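Side-chain contacts in beta-fructofuranosidase (Bifidobacterium adolescentis, PDB 6NOB), which probably hydrolyses terminal beta-D-fructofuranoside bonds in sucrose and related fructosides, as a family 32 glycoside hydrolase: residues 106-111 against 123-128; 385-390 against 478-483. One frame throughout, in Å; residues are numbered along the deposited sequence.

Contact 1 (106-111 against 123-128); sequences PTLEQI and EPFARW
Ile-111 and Phe-125 meet where the chain enters the five-bladed beta-propeller characteristic of glycoside hydrolase family 32, the short helix 108-112 packing beside the loop that leads into strand 127-138. The two side chains approach at a slant. The chi1 of Ile-111, -67°, sets CG1 beside the backbone N and CG2 on the far side from it, and the two arms do separate work. The CG2 methyl turns to the backbone of the loop, lying 3.6 Å from Phe-125 O, while CD1, at the end of the longer arm, reaches the ring 3.7 Å from Phe-125 CD1. Leu-108, one turn earlier, adds a looser touch: its CD2 methyl lies near the ring plane at the edge, 4.4 Å from Phe-125 CE1. No hydrogen bond joins the segments; the contact is van der Waals, methyls on a ring and one methyl against a carbonyl oxygen.

The ring of Phe-125 also meets His-173 with the planes inclined at about 40°, and touches Phe-76. Phe-125 O, against which the Ile-111 methyl rests, accepts a hydrogen bond from Arg-117 NH2, and Arg-117 NH1 bonds to Pro-124 O, tying down the loop.

At its first turn the helix is closed by a capping box. Thr-107, the N-cap residue, receives Gln-110 N on OG1 at 3.1 Å. In return Thr-107 N donates to Gln-110 OE1 over 2.8 Å, with an N-H...O angle of 164°, and meets that oxygen in the carbonyl plane, on a lone pair.

Contact 2 (385-390 against 478-483); sequences VTVAVG and LHVRDG
Val-480 turns one methyl to Val-385 and the other to Val-387. Its CG1 lies across Val-385, the two side chains crossing at about a right angle, and is 3.9 Å from Val-385 CG2 and equally far from Val-385 CB. Its CG2 instead meets Val-387 tip to tip, 3.7 Å from Val-387 CG2. The division follows from the rotation of Val-480, which holds CG1 anti to the backbone N (chi1 164°) and leaves CG2 beside that nitrogen. Val-385 and Val-387, two residues apart on their strand, both direct CB at the facing segment, whereas Thr-386 between them points away and bonds through OG1 to Gln-381 NE2.

The backbones stay apart, with 7.0 Å between Val-385 CA and Val-480 CA at the closest pair, and no hydrogen bond crosses. This is apolar packing between two sheets, not strand pairing within one. Asp-383, just ahead of segment 385-390, supplies a polar tie beside it: its OD2 is hydrogen-bonded by both Val-480 N and His-479 ND1, so one carboxylate oxygen holds the backbone and the neighbouring side chain of the partner strand. The other ring nitrogen, His-479 NE2, bonds to Glu-477 OE2; carboxylates at both ends of the imidazole would tend to favour its protonated form.

Farther out, Val-480 touches Val-382 and Leu-485, and Phe-380 is touched by both Val-387 and Leu-478. Strand 385-396 runs antiparallel between strands 377-382 and 405-415, while strand 468-481 lies between 448-454 and 484-489, so the valines join two sheets of the propeller.

How the contacts relate
Contacts 1 and 2 do not touch: their centres are 36 Å apart, their nearest atoms about 17 Å, and they lie on opposite sides of the chain's centre. One sheet nevertheless reaches both. Strand 127-138, entered at contact 1, runs parallel to strand 468-481; Arg-127 bonds through its backbone to Asn-469 near the start of that strand, whose far end carries Val-480 of contact 2. Trp-128 opens the WMNDPNG signature, whose aspartate is the nucleophile in characterised family 32 enzymes. Segment 123-128 thus runs directly into this motif. A bound 1,2-ethanediol, probably from the crystallisation liquor, lies about 4 Å from the Phe-125 side chain.

Contact 1 (106-111 against 123-128)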
loop_
_atom_site.group_PDB
_atom_site.type_symbol
_atom_site.label_atom_id
_atom_site.label_comp_id
_atom_site.label_asym_id
_atom_site.label_seq_id
_atom_site.Cartn_x
_atom_site.Cartn_y
_atom_site.Cartn_z
ATOM N N PRO A 106 1.219 -5.754 25.181
ATOM C CA PRO A 106 0.070 -6.549 24.748
ATOM C C PRO A 106 0.468 -7.656 23.785
ATOM O O PRO A 106 1.381 -7.510 22.968
ATOM C CB PRO A 106 -0.828 -5.518 24.054
ATOM C CG PRO A 106 0.133 -4.511 23.513
ATOM C CD PRO A 106 1.257 -4.432 24.522
ATOM N N THR A 107 -0.244 -8.775 23.890
ATOM C CA THR A 107 -0.044 -9.891 22.980
ATOM C C THR A 107 -0.567 -9.544 21.588
ATOM O O THR A 107 -1.288 -8.563 21.390
ATOM C CB THR A 107 -0.753 -11.144 23.494
ATOM O OG1 THR A 107 -2.164 -10.895 23.567
ATOM C CG2 THR A 107 -0.235 -11.535 24.873
ATOM N N LEU A 108 -0.194 -10.377 20.613
ATOM C CA LEU A 108 -0.725 -10.214 19.263
ATOM C C LEU A 108 -2.243 -10.337 19.258
ATOM O O LEU A 108 -2.931 -9.619 18.522
ATOM C CB LEU A 108 -0.101 -11.244 18.322
ATOM C CG LEU A 108 1.326 -10.972 17.838
ATOM C CD1 LEU A 108 1.846 -12.144 17.020
ATOM C CD2 LEU A 108 1.395 -9.678 17.035
ATOM N N GLU A 109 -2.782 -11.247 20.075
ATOM C CA GLU A 109 -4.230 -11.356 20.212
ATOM C C GLU A 109 -4.829 -10.045 20.703
ATOM O O GLU A 109 -5.835 -9.571 20.163
ATOM C CB GLU A 109 -4.576 -12.504 21.163
ATOM C CG GLU A 109 -5.979 -13.075 20.997
ATOM C CD GLU A 109 -7.030 -12.270 21.739
ATOM O OE1 GLU A 109 -6.716 -11.723 22.818
ATOM O OE2 GLU A 109 -8.175 -12.190 21.248
ATOM N N GLN A 110 -4.207 -9.430 21.712
ATOM C CA GLN A 110 -4.720 -8.174 22.245
ATOM C C GLN A 110 -4.575 -7.030 21.246
ATOM O O GLN A 110 -5.389 -6.101 21.251
ATOM C CB GLN A 110 -4.005 -7.833 23.554
ATOM C CG GLN A 110 -4.384 -8.736 24.717
ATOM C CD GLN A 110 -3.514 -8.519 25.943
ATOM O OE1 GLN A 110 -2.286 -8.491 25.852
ATOM N NE2 GLN A 110 -4.150 -8.370 27.100
ATOM N N ILE A 111 -3.562 -7.081 20.381
ATOM C CA ILE A 111 -3.327 -5.976 19.458
ATOM C C ILE A 111 -4.297 -6.024 18.282
ATOM O O ILE A 111 -4.834 -4.991 17.867
ATOM C CB ILE A 111 -1.861 -5.982 18.983
ATOM C CG1 ILE A 111 -0.918 -5.664 20.147
ATOM C CG2 ILE A 111 -1.655 -4.985 17.846
ATOM C CD1 ILE A 111 0.547 -5.679 19.771
ATOM N N GLU A 123 -1.544 -5.174 8.819
ATOM C CA GLU A 123 -1.736 -3.878 9.445
ATOM C C GLU A 123 -0.607 -3.673 10.441
ATOM O O GLU A 123 -0.089 -4.648 11.001
ATOM C CB GLU A 123 -3.086 -3.777 10.174
ATOM C CG GLU A 123 -4.310 -4.088 9.327
ATOM C CD GLU A 123 -5.585 -4.128 10.152
ATOM O OE1 GLU A 123 -5.514 -3.836 11.366
ATOM O OE2 GLU A 123 -6.656 -4.453 9.591
ATOM N N PRO A 124 -0.193 -2.431 10.675
ATOM C CA PRO A 124 0.762 -2.170 11.755
ATOM C C PRO A 124 0.096 -2.369 13.109
ATOM O O PRO A 124 -1.120 -2.541 13.214
ATOM C CB PRO A 124 1.167 -0.712 11.530
ATOM C CG PRO A 124 -0.010 -0.110 10.837
ATOM C CD PRO A 124 -0.564 -1.199 9.958
ATOM N N PHE A 125 0.923 -2.358 14.158
ATOM C CA PHE A 125 0.401 -2.470 15.517
ATOM C C PHE A 125 -0.687 -1.435 15.767
ATOM O O PHE A 125 -1.770 -1.756 16.264
ATOM C CB PHE A 125 1.531 -2.301 16.535
ATOM C CG PHE A 125 2.567 -3.385 16.488
ATOM C CD1 PHE A 125 2.206 -4.716 16.601
ATOM C CD2 PHE A 125 3.908 -3.069 16.340
ATOM C CE1 PHE A 125 3.163 -5.713 16.564
ATOM C CE2 PHE A 125 4.868 -4.060 16.302
ATOM C CZ PHE A 125 4.497 -5.383 16.416
ATOM N N ALA A 126 -0.409 -0.184 15.414
ATOM C CA ALA A 126 -1.338 0.925 15.576
ATOM C C ALA A 126 -0.853 2.064 14.685
ATOM O O ALA A 126 0.083 1.896 13.896
ATOM C CB ALA A 126 -1.439 1.339 17.047
ATOM N N ARG A 127 -1.488 3.230 14.824
ATOM C CA ARG A 127 -1.125 4.444 14.095
ATOM C C ARG A 127 -1.368 4.292 12.594
ATOM O O ARG A 127 -2.162 3.444 12.174
ATOM C CB ARG A 127 0.331 4.832 14.382
ATOM C CG ARG A 127 0.728 4.765 15.862
ATOM C CD ARG A 127 0.035 5.832 16.710
ATOM N NE ARG A 127 -1.246 5.382 17.251
ATOM C CZ ARG A 127 -1.383 4.683 18.374
ATOM N NH1 ARG A 127 -0.314 4.340 19.079
ATOM N NH2 ARG A 127 -2.589 4.320 18.791
ATOM N N TRP A 128 -0.697 5.106 11.780
ATOM C CA TRP A 128 -1.031 5.277 10.369
ATOM C C TRP A 128 -0.039 4.560 9.463
ATOM O O TRP A 128 1.170 4.566 9.717
ATOM C CB TRP A 128 -1.070 6.764 9.999
ATOM C CG TRP A 128 -1.069 7.039 8.516
ATOM C CD1 TRP A 128 0.015 7.056 7.681
ATOM C CD2 TRP A 128 -2.205 7.366 7.702
ATOM N NE1 TRP A 128 -0.379 7.354 6.399
ATOM C CE2 TRP A 128 -1.734 7.552 6.384
ATOM C CE3 TRP A 128 -3.572 7.513 7.956
ATOM C CZ2 TRP A 128 -2.583 7.879 5.328
ATOM C CZ3 TRP A 128 -4.413 7.838 6.903
ATOM C CH2 TRP A 128 -3.914 8.019 5.607
#

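Contact 2 (385-390 against 478-483)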
loop_
_atom_site.group_PDB
_atom_site.type_symbol
_atom_site.label_atom_id
_atom_site.label_comp_id
_atom_site.label_asym_id
_atom_site.label_seq_id
_atom_site.Cartn_x
_atom_site.Cartn_y
_atom_site.Cartn_z
ATOM N N VAL A 385 4.550 -9.138 -22.602
ATOM C CA VAL A 385 3.913 -7.844 -22.816
ATOM C C VAL A 385 4.430 -6.861 -21.773
ATOM O O VAL A 385 4.564 -7.209 -20.594
ATOM C CB VAL A 385 2.373 -7.954 -22.749
ATOM C CG1 VAL A 385 1.730 -6.573 -22.704
ATOM C CG2 VAL A 385 1.843 -8.753 -23.931
ATOM N N THR A 386 4.736 -5.638 -22.211
ATOM C CA THR A 386 5.141 -4.580 -21.294
ATOM C C THR A 386 3.907 -3.940 -20.669
ATOM O O THR A 386 2.942 -3.620 -21.371
ATOM C CB THR A 386 5.973 -3.521 -22.018
ATOM O OG1 THR A 386 7.183 -4.108 -22.515
ATOM C CG2 THR A 386 6.325 -2.379 -21.071
ATOM N N VAL A 387 3.939 -3.754 -19.350
ATOM C CA VAL A 387 2.803 -3.234 -18.598
ATOM C C VAL A 387 3.260 -2.043 -17.769
ATOM O O VAL A 387 4.272 -2.124 -17.063
ATOM C CB VAL A 387 2.180 -4.308 -17.686
ATOM C CG1 VAL A 387 0.998 -3.731 -16.918
ATOM C CG2 VAL A 387 1.755 -5.527 -18.501
ATOM N N ALA A 388 2.513 -0.943 -17.848
ATOM C CA ALA A 388 2.691 0.200 -16.965
ATOM C C ALA A 388 1.473 0.333 -16.060
ATOM O O ALA A 388 0.335 0.140 -16.502
ATOM C CB ALA A 388 2.901 1.496 -17.753
ATOM N N VAL A 389 1.721 0.649 -14.791
ATOM C CA VAL A 389 0.679 0.781 -13.778
ATOM C C VAL A 389 0.910 2.084 -13.024
ATOM O O VAL A 389 2.039 2.372 -12.609
ATOM C CB VAL A 389 0.676 -0.416 -12.805
ATOM C CG1 VAL A 389 -0.398 -0.247 -11.752
ATOM C CG2 VAL A 389 0.478 -1.725 -13.560
ATOM N N GLY A 390 -0.149 2.872 -12.853
ATOM C CA GLY A 390 -0.036 4.135 -12.149
ATOM C C GLY A 390 -1.390 4.650 -11.720
ATOM O O GLY A 390 -2.426 4.278 -12.279
ATOM N N LEU A 478 0.128 -11.418 -11.112
ATOM C CA LEU A 478 -0.245 -10.732 -12.340
ATOM C C LEU A 478 0.120 -11.564 -13.561
ATOM O O LEU A 478 1.198 -12.164 -13.620
ATOM C CB LEU A 478 0.436 -9.364 -12.430
ATOM C CG LEU A 478 0.076 -8.365 -11.331
ATOM C CD1 LEU A 478 0.722 -7.015 -11.605
ATOM C CD2 LEU A 478 -1.431 -8.231 -11.210
ATOM N N HIS A 479 -0.790 -11.589 -14.534
ATOM C CA HIS A 479 -0.534 -12.158 -15.847
ATOM C C HIS A 479 -1.225 -11.290 -16.892
ATOM O O HIS A 479 -2.139 -10.523 -16.583
ATOM C CB HIS A 479 -1.022 -13.613 -15.949
ATOM C CG HIS A 479 -0.079 -14.606 -15.346
ATOM N ND1 HIS A 479 1.062 -15.037 -15.992
ATOM C CD2 HIS A 479 -0.106 -15.255 -14.157
ATOM C CE1 HIS A 479 1.699 -15.902 -15.224
ATOM N NE2 HIS A 479 1.011 -16.052 -14.105
ATOM N N VAL A 480 -0.771 -11.410 -18.137
ATOM C CA VAL A 480 -1.405 -10.746 -19.271
ATOM C C VAL A 480 -1.948 -11.825 -20.195
ATOM O O VAL A 480 -1.180 -12.621 -20.749
ATOM C CB VAL A 480 -0.436 -9.816 -20.018
ATOM C CG1 VAL A 480 -1.004 -9.453 -21.385
ATOM C CG2 VAL A 480 -0.174 -8.559 -19.201
ATOM N N ARG A 481 -3.269 -11.855 -20.352
ATOM C CA ARG A 481 -3.949 -12.828 -21.198
ATOM C C ARG A 481 -4.748 -12.076 -22.251
ATOM O O ARG A 481 -5.639 -11.288 -21.913
ATOM C CB ARG A 481 -4.859 -13.737 -20.368
ATOM C CG ARG A 481 -4.172 -14.353 -19.160
ATOM C CD ARG A 481 -5.028 -15.430 -18.518
ATOM N NE ARG A 481 -4.807 -15.503 -17.077
ATOM C CZ ARG A 481 -3.852 -16.228 -16.502
ATOM N NH1 ARG A 481 -3.723 -16.231 -15.181
ATOM N NH2 ARG A 481 -3.026 -16.951 -17.247
ATOM N N ASP A 482 -4.426 -12.322 -23.521
ATOM C CA ASP A 482 -5.063 -11.639 -24.646
ATOM C C ASP A 482 -4.930 -10.122 -24.509
ATOM O O ASP A 482 -5.881 -9.363 -24.709
ATOM C CB ASP A 482 -6.526 -12.060 -24.784
ATOM C CG ASP A 482 -6.675 -13.520 -25.171
ATOM O OD1 ASP A 482 -7.410 -14.253 -24.474
ATOM O OD2 ASP A 482 -6.051 -13.933 -26.171
ATOM N N GLY A 483 -3.721 -9.685 -24.156
ATOM C CA GLY A 483 -3.406 -8.272 -24.083
ATOM C C GLY A 483 -4.019 -7.523 -22.924
ATOM O O GLY A 483 -3.980 -6.289 -22.918
#